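Nitrite oxidoreductase subunit A (Kuenenia stuttgartiensis, PDB 7B04) is the NarG-like subunit of a molybdopterin oxidoreductase and holds a molybdenum atom, two MD1 molecules and an iron/sulfur cluster. Local coordinates at residues F380-R394 with T825-I838. Numbering follows the deposited sequence.
Sequences FTDFPLLIRTDTLKR and TGRLQAYNDEPEII
A single beta bridge joins Thr-381 to Leu-828, and a salt-bridge network of Asp-382, Arg-394 and Asp-833 extends the contact. Two backbone bonds define the bridge: Leu-828 N donates to Phe-380 O at 3.0 Å, and Asp-382 N returns a bond to Leu-828 O at 3.1 Å. Just past it, the Asp-382 carboxylate receives Ala-830 N on the syn side of OD2 (3.0 Å), 34° out of its plane. With CG held between the backbone N and the carbonyl carbon (chi1 72°), this acid reaches segment 825-838 while OD2 also lies at the guanidinium edge of Arg-394, in a weak salt bridge. Arg-394 NH2 donates to Tyr-831 O at 3.1 Å from above the carbonyl plane, and Thr-825 CG2 lies over one guanidinium face, 3.6 Å above the plane, over its centre. A long ion pair to Asp-833 OD2 completes the network. The centre of the contact lies about 29 Å from the centre of the chain, where the turn 382-385 and strand 386-388, which pairs antiparallel with strand 475-480, meet the loop leading into helix 835-840; helix 481-488 packs on Ile-387 and Tyr-831. The Tyr-831 ring, its CG anti to the backbone N (chi1 -162°), brings CD2 to 3.5 Å from Ile-387 CD1, and its hydroxyl donates to Leu-392 O (3.1 Å) in the carbonyl plane, on a lone pair.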
ATOM      1  N   PHE B 380     -12.465 -33.115  22.779  1.00 58.91           N
ATOM      2  CA  PHE B 380     -12.144 -31.728  22.447  1.00 60.74           C
ATOM      3  C   PHE B 380     -13.321 -30.795  22.166  1.00 55.02           C
ATOM      4  O   PHE B 380     -13.108 -29.600  21.938  1.00 52.05           O
ATOM      5  CB  PHE B 380     -11.251 -31.692  21.202  1.00 47.97           C
ATOM      6  CG  PHE B 380      -9.956 -32.440  21.341  1.00 44.99           C
ATOM      7  CD1 PHE B 380      -9.260 -32.449  22.534  1.00 51.81           C
ATOM      8  CD2 PHE B 380      -9.431 -33.134  20.258  1.00 47.63           C
ATOM      9  CE1 PHE B 380      -8.063 -33.131  22.646  1.00 52.01           C
ATOM     10  CE2 PHE B 380      -8.239 -33.822  20.370  1.00 47.31           C
ATOM     11  CZ  PHE B 380      -7.558 -33.825  21.565  1.00 43.30           C
ATOM     12  N   THR B 381     -14.556 -31.289  22.188  1.00 56.76           N
ATOM     13  CA  THR B 381     -15.689 -30.476  21.765  1.00 56.34           C
ATOM     14  C   THR B 381     -16.840 -30.636  22.748  1.00 57.41           C
ATOM     15  O   THR B 381     -16.978 -31.674  23.401  1.00 62.17           O
ATOM     16  CB  THR B 381     -16.127 -30.841  20.337  1.00 54.76           C
ATOM     17  OG1 THR B 381     -14.966 -30.988  19.509  1.00 56.69           O
ATOM     18  CG2 THR B 381     -16.987 -29.737  19.751  1.00 52.59           C
ATOM     19  N   ASP B 382     -17.686 -29.605  22.827  1.00 56.83           N
ATOM     20  CA  ASP B 382     -18.827 -29.627  23.732  1.00 53.87           C
ATOM     21  C   ASP B 382     -20.045 -30.355  23.168  1.00 56.64           C
ATOM     22  O   ASP B 382     -21.044 -30.479  23.884  1.00 59.30           O
ATOM     23  CB  ASP B 382     -19.201 -28.203  24.169  1.00 54.54           C
ATOM     24  CG  ASP B 382     -19.846 -27.382  23.069  1.00 58.18           C
ATOM     25  OD1 ASP B 382     -19.793 -27.782  21.888  1.00 63.47           O
ATOM     26  OD2 ASP B 382     -20.413 -26.318  23.399  1.00 51.85           O
ATOM     27  N   PHE B 383     -20.008 -30.806  21.910  1.00 56.45           N
ATOM     28  CA  PHE B 383     -21.181 -31.459  21.331  1.00 55.91           C
ATOM     29  C   PHE B 383     -21.664 -32.658  22.143  1.00 58.06           C
ATOM     30  O   PHE B 383     -22.888 -32.791  22.317  1.00 64.56           O
ATOM     31  CB  PHE B 383     -20.898 -31.906  19.889  1.00 57.29           C
ATOM     32  CG  PHE B 383     -21.045 -30.820  18.864  1.00 56.30           C
ATOM     33  CD1 PHE B 383     -22.288 -30.296  18.553  1.00 52.72           C
ATOM     34  CD2 PHE B 383     -19.939 -30.352  18.180  1.00 56.15           C
ATOM     35  CE1 PHE B 383     -22.417 -29.304  17.597  1.00 54.34           C
ATOM     36  CE2 PHE B 383     -20.058 -29.364  17.227  1.00 48.80           C
ATOM     37  CZ  PHE B 383     -21.298 -28.840  16.933  1.00 49.08           C
ATOM     38  N   PRO B 384     -20.803 -33.548  22.658  1.00 58.33           N
ATOM     39  CA  PRO B 384     -21.320 -34.665  23.463  1.00 57.37           C
ATOM     40  C   PRO B 384     -21.963 -34.228  24.767  1.00 57.82           C
ATOM     41  O   PRO B 384     -22.778 -34.982  25.313  1.00 67.19           O
ATOM     42  CB  PRO B 384     -20.073 -35.525  23.716  1.00 55.37           C
ATOM     43  CG  PRO B 384     -18.931 -34.588  23.561  1.00 61.67           C
ATOM     44  CD  PRO B 384     -19.345 -33.665  22.461  1.00 62.44           C
ATOM     45  N   LEU B 385     -21.607 -33.060  25.295  1.00 53.90           N
ATOM     46  CA  LEU B 385     -22.157 -32.610  26.568  1.00 55.17           C
ATOM     47  C   LEU B 385     -23.668 -32.393  26.451  1.00 60.61           C
ATOM     48  O   LEU B 385     -24.155 -31.868  25.451  1.00 60.96           O
ATOM     49  CB  LEU B 385     -21.446 -31.325  27.012  1.00 53.01           C
ATOM     50  CG  LEU B 385     -20.106 -31.519  27.735  1.00 50.24           C
ATOM     51  CD1 LEU B 385     -18.994 -31.956  26.784  1.00 49.85           C
ATOM     52  CD2 LEU B 385     -19.707 -30.254  28.477  1.00 43.27           C
ATOM     53  N   LEU B 386     -24.398 -32.872  27.462  1.00 64.05           N
ATOM     54  CA  LEU B 386     -25.885 -32.853  27.533  1.00 67.82           C
ATOM     55  C   LEU B 386     -26.417 -31.495  28.002  1.00 67.41           C
ATOM     56  O   LEU B 386     -25.827 -30.928  28.923  1.00 61.86           O
ATOM     57  CB  LEU B 386     -26.318 -33.978  28.473  1.00 63.92           C
ATOM     58  CG  LEU B 386     -26.176 -35.391  27.912  1.00 67.66           C
ATOM     59  CD1 LEU B 386     -27.182 -36.334  28.530  1.00 63.51           C
ATOM     60  CD2 LEU B 386     -26.359 -35.394  26.418  1.00 70.46           C
ATOM     61  N   ILE B 387     -27.531 -31.038  27.417  1.00 68.24           N
ATOM     62  CA  ILE B 387     -28.130 -29.713  27.762  1.00 68.10           C
ATOM     63  C   ILE B 387     -29.531 -29.889  28.334  1.00 66.16           C
ATOM     64  O   ILE B 387     -30.351 -30.525  27.695  1.00 55.64           O
ATOM     65  CB  ILE B 387     -28.206 -28.768  26.552  1.00 59.32           C
ATOM     66  CG1 ILE B 387     -27.022 -28.931  25.605  1.00 60.01           C
ATOM     67  CG2 ILE B 387     -28.337 -27.336  27.013  1.00 56.50           C
ATOM     68  CD1 ILE B 387     -26.147 -27.727  25.570  1.00 61.04           C
ATOM     69  N   ARG B 388     -29.767 -29.267  29.485  1.00 68.86           N
ATOM     70  CA  ARG B 388     -31.067 -29.269  30.187  1.00 61.74           C
ATOM     71  C   ARG B 388     -32.049 -28.389  29.422  1.00 57.24           C
ATOM     72  O   ARG B 388     -31.673 -27.359  28.905  1.00 56.74           O
ATOM     73  CB  ARG B 388     -30.875 -28.765  31.615  1.00 55.49           C
ATOM     74  CG  ARG B 388     -32.143 -28.706  32.440  1.00 53.22           C
ATOM     75  CD  ARG B 388     -31.745 -29.043  33.852  1.00 59.86           C
ATOM     76  NE  ARG B 388     -32.362 -28.192  34.845  1.00 63.76           N
ATOM     77  CZ  ARG B 388     -32.250 -28.387  36.138  1.00 60.45           C
ATOM     78  NH1 ARG B 388     -32.827 -27.565  36.985  1.00 57.80           N
ATOM     79  NH2 ARG B 388     -31.554 -29.404  36.587  1.00 54.20           N
ATOM     80  N   THR B 389     -33.301 -28.796  29.421  1.00 57.66           N
ATOM     81  CA  THR B 389     -34.372 -28.087  28.711  1.00 53.58           C
ATOM     82  C   THR B 389     -35.089 -27.025  29.553  1.00 60.09           C
ATOM     83  O   THR B 389     -35.649 -26.085  28.977  1.00 57.03           O
ATOM     84  CB  THR B 389     -35.413 -29.082  28.160  1.00 48.57           C
ATOM     85  OG1 THR B 389     -34.747 -30.122  27.436  1.00 46.04           O
ATOM     86  CG2 THR B 389     -36.391 -28.390  27.197  1.00 50.41           C
ATOM     87  N   ASP B 390     -35.098 -27.129  30.886  1.00 59.46           N
ATOM     88  CA  ASP B 390     -35.778 -26.106  31.682  1.00 61.08           C
ATOM     89  C   ASP B 390     -35.061 -24.766  31.577  1.00 67.43           C
ATOM     90  O   ASP B 390     -35.658 -23.750  31.202  1.00 64.05           O
ATOM     91  CB  ASP B 390     -35.856 -26.522  33.158  1.00 68.01           C
ATOM     92  CG  ASP B 390     -36.082 -28.006  33.349  1.00 74.90           C
ATOM     93  OD1 ASP B 390     -37.142 -28.510  32.923  1.00 82.23           O
ATOM     94  OD2 ASP B 390     -35.214 -28.664  33.954  1.00 68.78           O
ATOM     95  N   THR B 391     -33.768 -24.751  31.900  1.00 62.61           N
ATOM     96  CA  THR B 391     -32.963 -23.538  31.953  1.00 66.11           C
ATOM     97  C   THR B 391     -32.142 -23.276  30.696  1.00 63.47           C
ATOM     98  O   THR B 391     -31.638 -22.160  30.536  1.00 61.45           O
ATOM     99  CB  THR B 391     -32.025 -23.581  33.163  1.00 69.39           C
ATOM    100  OG1 THR B 391     -31.098 -24.663  33.010  1.00 65.88           O
ATOM    101  CG2 THR B 391     -32.826 -23.782  34.440  1.00 62.31           C
ATOM    102  N   LEU B 392     -31.978 -24.272  29.824  1.00 62.39           N
ATOM    103  CA  LEU B 392     -31.107 -24.236  28.649  1.00 64.77           C
ATOM    104  C   LEU B 392     -29.628 -24.238  29.016  1.00 58.71           C
ATOM    105  O   LEU B 392     -28.777 -24.018  28.143  1.00 54.67           O
ATOM    106  CB  LEU B 392     -31.413 -23.047  27.730  1.00 52.87           C
ATOM    107  CG  LEU B 392     -32.830 -23.044  27.155  1.00 45.87           C
ATOM    108  CD1 LEU B 392     -33.127 -21.717  26.485  1.00 51.76           C
ATOM    109  CD2 LEU B 392     -33.015 -24.202  26.185  1.00 51.89           C
ATOM    110  N   LYS B 393     -29.297 -24.473  30.283  1.00 53.44           N
ATOM    111  CA  LYS B 393     -27.918 -24.641  30.705  1.00 55.46           C
ATOM    112  C   LYS B 393     -27.499 -26.087  30.475  1.00 57.77           C
ATOM    113  O   LYS B 393     -28.329 -26.968  30.238  1.00 54.86           O
ATOM    114  CB  LYS B 393     -27.751 -24.327  32.190  1.00 49.04           C
ATOM    115  CG  LYS B 393     -27.825 -22.884  32.625  1.00 53.37           C
ATOM    116  CD  LYS B 393     -27.511 -22.833  34.119  1.00 51.19           C
ATOM    117  CE  LYS B 393     -27.434 -21.423  34.660  1.00 47.54           C
ATOM    118  NZ  LYS B 393     -27.066 -21.444  36.103  1.00 55.07           N
ATOM    119  N   ARG B 394     -26.193 -26.338  30.534  1.00 61.72           N
ATOM    120  CA  ARG B 394     -25.743 -27.718  30.483  1.00 65.40           C
ATOM    121  C   ARG B 394     -26.062 -28.401  31.804  1.00 67.98           C
ATOM    122  O   ARG B 394     -26.001 -27.790  32.875  1.00 58.11           O
ATOM    123  CB  ARG B 394     -24.253 -27.858  30.187  1.00 61.92           C
ATOM    124  CG  ARG B 394     -23.704 -27.073  29.035  1.00 55.90           C
ATOM    125  CD  ARG B 394     -22.224 -26.917  29.277  1.00 60.26           C
ATOM    126  NE  ARG B 394     -21.718 -25.665  28.751  1.00 71.00           N
ATOM    127  CZ  ARG B 394     -21.407 -25.464  27.478  1.00 61.36           C
ATOM    128  NH1 ARG B 394     -21.540 -26.441  26.591  1.00 54.86           N
ATOM    129  NH2 ARG B 394     -20.954 -24.282  27.097  1.00 54.94           N
ATOM    130  N   THR B 825     -15.951 -25.359  29.738  1.00 56.35           N
ATOM    131  CA  THR B 825     -15.905 -26.809  29.584  1.00 53.37           C
ATOM    132  C   THR B 825     -14.520 -27.347  29.253  1.00 50.38           C
ATOM    133  O   THR B 825     -14.335 -28.568  29.253  1.00 54.89           O
ATOM    134  CB  THR B 825     -16.879 -27.267  28.490  1.00 55.26           C
ATOM    135  OG1 THR B 825     -16.463 -26.744  27.222  1.00 48.28           O
ATOM    136  CG2 THR B 825     -18.297 -26.803  28.796  1.00 57.64           C
ATOM    137  N   GLY B 826     -13.545 -26.485  28.981  1.00 52.56           N
ATOM    138  CA  GLY B 826     -12.269 -26.980  28.506  1.00 56.49           C
ATOM    139  C   GLY B 826     -12.326 -27.540  27.107  1.00 49.95           C
ATOM    140  O   GLY B 826     -11.432 -28.294  26.710  1.00 50.20           O
ATOM    141  N   ARG B 827     -13.368 -27.193  26.353  1.00 50.54           N
ATOM    142  CA  ARG B 827     -13.618 -27.741  25.031  1.00 55.78           C
ATOM    143  C   ARG B 827     -14.047 -26.623  24.100  1.00 50.35           C
ATOM    144  O   ARG B 827     -14.447 -25.540  24.534  1.00 52.33           O
ATOM    145  CB  ARG B 827     -14.701 -28.820  25.070  1.00 51.11           C
ATOM    146  CG  ARG B 827     -14.283 -30.101  25.745  1.00 56.70           C
ATOM    147  CD  ARG B 827     -15.505 -30.914  26.121  1.00 53.73           C
ATOM    148  NE  ARG B 827     -15.141 -32.248  26.575  1.00 49.44           N
ATOM    149  CZ  ARG B 827     -15.180 -33.328  25.804  1.00 48.89           C
ATOM    150  NH1 ARG B 827     -14.830 -34.502  26.297  1.00 53.17           N
ATOM    151  NH2 ARG B 827     -15.565 -33.233  24.540  1.00 50.65           N
ATOM    152  N   LEU B 828     -13.922 -26.891  22.809  1.00 41.95           N
ATOM    153  CA  LEU B 828     -14.374 -25.900  21.822  1.00 52.86           C
ATOM    154  C   LEU B 828     -15.879 -25.809  22.021  1.00 51.69           C
ATOM    155  O   LEU B 828     -16.494 -26.845  21.970  1.00 53.03           O
ATOM    156  CB  LEU B 828     -14.046 -26.452  20.437  1.00 56.99           C
ATOM    157  CG  LEU B 828     -12.567 -26.667  20.144  1.00 53.54           C
ATOM    158  CD1 LEU B 828     -12.380 -27.337  18.807  1.00 42.86           C
ATOM    159  CD2 LEU B 828     -11.815 -25.355  20.175  1.00 49.18           C
ATOM    160  N   GLN B 829     -16.444 -24.611  22.121  1.00 44.78           N
ATOM    161  CA  GLN B 829     -17.889 -24.520  22.415  1.00 44.62           C
ATOM    162  C   GLN B 829     -18.708 -23.985  21.243  1.00 43.98           C
ATOM    163  O   GLN B 829     -18.367 -22.965  20.695  1.00 40.90           O
ATOM    164  CB  GLN B 829     -18.101 -23.675  23.666  1.00 43.25           C
ATOM    165  CG  GLN B 829     -17.120 -23.979  24.776  1.00 46.32           C
ATOM    166  CD  GLN B 829     -17.707 -23.807  26.152  1.00 52.09           C
ATOM    167  OE1 GLN B 829     -17.259 -24.400  27.120  1.00 49.82           O
ATOM    168  NE2 GLN B 829     -18.728 -22.993  26.254  1.00 53.38           N
ATOM    169  N   ALA B 830     -19.762 -24.711  20.893  1.00 45.97           N
ATOM    170  CA  ALA B 830     -20.748 -24.295  19.877  1.00 45.92           C
ATOM    171  C   ALA B 830     -21.983 -23.741  20.578  1.00 48.01           C
ATOM    172  O   ALA B 830     -22.921 -23.407  19.881  1.00 47.70           O
ATOM    173  CB  ALA B 830     -21.064 -25.450  18.981  1.00 46.81           C
ATOM    174  N   TYR B 831     -21.983 -23.747  21.909  1.00 51.42           N
ATOM    175  CA  TYR B 831     -23.130 -23.337  22.751  1.00 54.22           C
ATOM    176  C   TYR B 831     -22.625 -22.529  23.944  1.00 53.91           C
ATOM    177  O   TYR B 831     -21.550 -22.835  24.421  1.00 54.76           O
ATOM    178  CB  TYR B 831     -23.836 -24.583  23.283  1.00 61.26           C
ATOM    179  CG  TYR B 831     -25.227 -24.313  23.785  1.00 62.59           C
ATOM    180  CD1 TYR B 831     -26.238 -23.993  22.905  1.00 58.79           C
ATOM    181  CD2 TYR B 831     -25.522 -24.341  25.130  1.00 58.53           C
ATOM    182  CE1 TYR B 831     -27.515 -23.714  23.344  1.00 55.23           C
ATOM    183  CE2 TYR B 831     -26.793 -24.055  25.583  1.00 64.30           C
ATOM    184  CZ  TYR B 831     -27.791 -23.748  24.688  1.00 61.12           C
ATOM    185  OH  TYR B 831     -29.041 -23.444  25.110  1.00 55.74           O
ATOM    186  N   ASN B 832     -23.380 -21.522  24.386  1.00 51.74           N
ATOM    187  CA  ASN B 832     -22.991 -20.709  25.570  1.00 57.78           C
ATOM    188  C   ASN B 832     -24.201 -20.629  26.513  1.00 55.41           C
ATOM    189  O   ASN B 832     -25.209 -20.094  26.093  1.00 47.20           O
ATOM    190  CB  ASN B 832     -22.368 -19.376  25.147  1.00 54.43           C
ATOM    191  CG  ASN B 832     -20.949 -19.488  24.629  1.00 51.82           C
ATOM    192  OD1 ASN B 832     -20.716 -19.655  23.447  1.00 48.74           O
ATOM    193  ND2 ASN B 832     -19.978 -19.375  25.505  1.00 55.33           N
ATOM    194  N   ASP B 833     -24.072 -21.094  27.761  1.00 59.60           N
ATOM    195  CA  ASP B 833     -25.225 -21.155  28.653  1.00 57.11           C
ATOM    196  C   ASP B 833     -25.265 -20.007  29.656  1.00 58.88           C
ATOM    197  O   ASP B 833     -26.116 -20.018  30.549  1.00 62.19           O
ATOM    198  CB  ASP B 833     -25.269 -22.499  29.389  1.00 57.08           C
ATOM    199  CG  ASP B 833     -24.053 -22.734  30.266  1.00 65.38           C
ATOM    200  OD1 ASP B 833     -23.109 -21.917  30.224  1.00 72.07           O
ATOM    201  OD2 ASP B 833     -24.043 -23.746  30.999  1.00 56.10           O
ATOM    202  N   GLU B 834     -24.367 -19.032  29.541  1.00 51.25           N
ATOM    203  CA  GLU B 834     -24.341 -17.925  30.489  1.00 49.69           C
ATOM    204  C   GLU B 834     -25.678 -17.183  30.471  1.00 49.33           C
ATOM    205  O   GLU B 834     -26.297 -17.046  29.408  1.00 43.78           O
ATOM    206  CB  GLU B 834     -23.193 -16.967  30.163  1.00 47.86           C
ATOM    207  CG  GLU B 834     -21.817 -17.506  30.541  1.00 57.80           C
ATOM    208  CD  GLU B 834     -21.235 -18.429  29.484  1.00 61.30           C
ATOM    209  OE1 GLU B 834     -21.851 -18.570  28.408  1.00 58.19           O
ATOM    210  OE2 GLU B 834     -20.158 -19.016  29.731  1.00 61.72           O
ATOM    211  N   PRO B 835     -26.156 -16.698  31.627  1.00 54.64           N
ATOM    212  CA  PRO B 835     -27.525 -16.145  31.684  1.00 58.76           C
ATOM    213  C   PRO B 835     -27.788 -15.003  30.716  1.00 51.58           C
ATOM    214  O   PRO B 835     -28.854 -14.975  30.086  1.00 45.31           O
ATOM    215  CB  PRO B 835     -27.649 -15.684  33.144  1.00 56.82           C
ATOM    216  CG  PRO B 835     -26.649 -16.503  33.890  1.00 49.47           C
ATOM    217  CD  PRO B 835     -25.499 -16.684  32.945  1.00 51.45           C
ATOM    218  N   GLU B 836     -26.855 -14.058  30.578  1.00 51.48           N
ATOM    219  CA  GLU B 836     -27.087 -12.930  29.680  1.00 44.33           C
ATOM    220  C   GLU B 836     -27.207 -13.393  28.234  1.00 44.22           C
ATOM    221  O   GLU B 836     -28.002 -12.844  27.462  1.00 36.02           O
ATOM    222  CB  GLU B 836     -25.962 -11.906  29.818  1.00 31.54           C
ATOM    223  CG  GLU B 836     -25.798 -11.332  31.214  1.00 39.76           C
ATOM    224  CD  GLU B 836     -24.853 -12.148  32.073  1.00 54.55           C
ATOM    225  OE1 GLU B 836     -24.309 -13.154  31.570  1.00 56.90           O
ATOM    226  OE2 GLU B 836     -24.650 -11.782  33.250  1.00 60.10           O
ATOM    227  N   ILE B 837     -26.439 -14.415  27.856  1.00 43.32           N
ATOM    228  CA  ILE B 837     -26.454 -14.896  26.478  1.00 43.36           C
ATOM    229  C   ILE B 837     -27.800 -15.523  26.138  1.00 51.93           C
ATOM    230  O   ILE B 837     -28.319 -15.347  25.029  1.00 53.79           O
ATOM    231  CB  ILE B 837     -25.287 -15.875  26.254  1.00 47.20           C
ATOM    232  CG1 ILE B 837     -23.953 -15.161  26.480  1.00 46.34           C
ATOM    233  CG2 ILE B 837     -25.338 -16.465  24.857  1.00 48.27           C
ATOM    234  CD1 ILE B 837     -22.763 -16.087  26.525  1.00 45.32           C
ATOM    235  N   ILE B 838     -28.391 -16.263  27.080  1.00 51.70           N
ATOM    236  CA  ILE B 838     -29.695 -16.870  26.830  1.00 48.26           C
ATOM    237  C   ILE B 838     -30.784 -15.805  26.787  1.00 43.69           C
ATOM    238  O   ILE B 838     -31.718 -15.886  25.979  1.00 44.84           O
ATOM    239  CB  ILE B 838     -29.993 -17.945  27.890  1.00 51.12           C
ATOM    240  CG1 ILE B 838     -28.944 -19.056  27.833  1.00 57.53           C
ATOM    241  CG2 ILE B 838     -31.387 -18.522  27.696  1.00 37.46           C
ATOM    242  CD1 ILE B 838     -29.015 -20.021  28.996  1.00 57.82           C
TER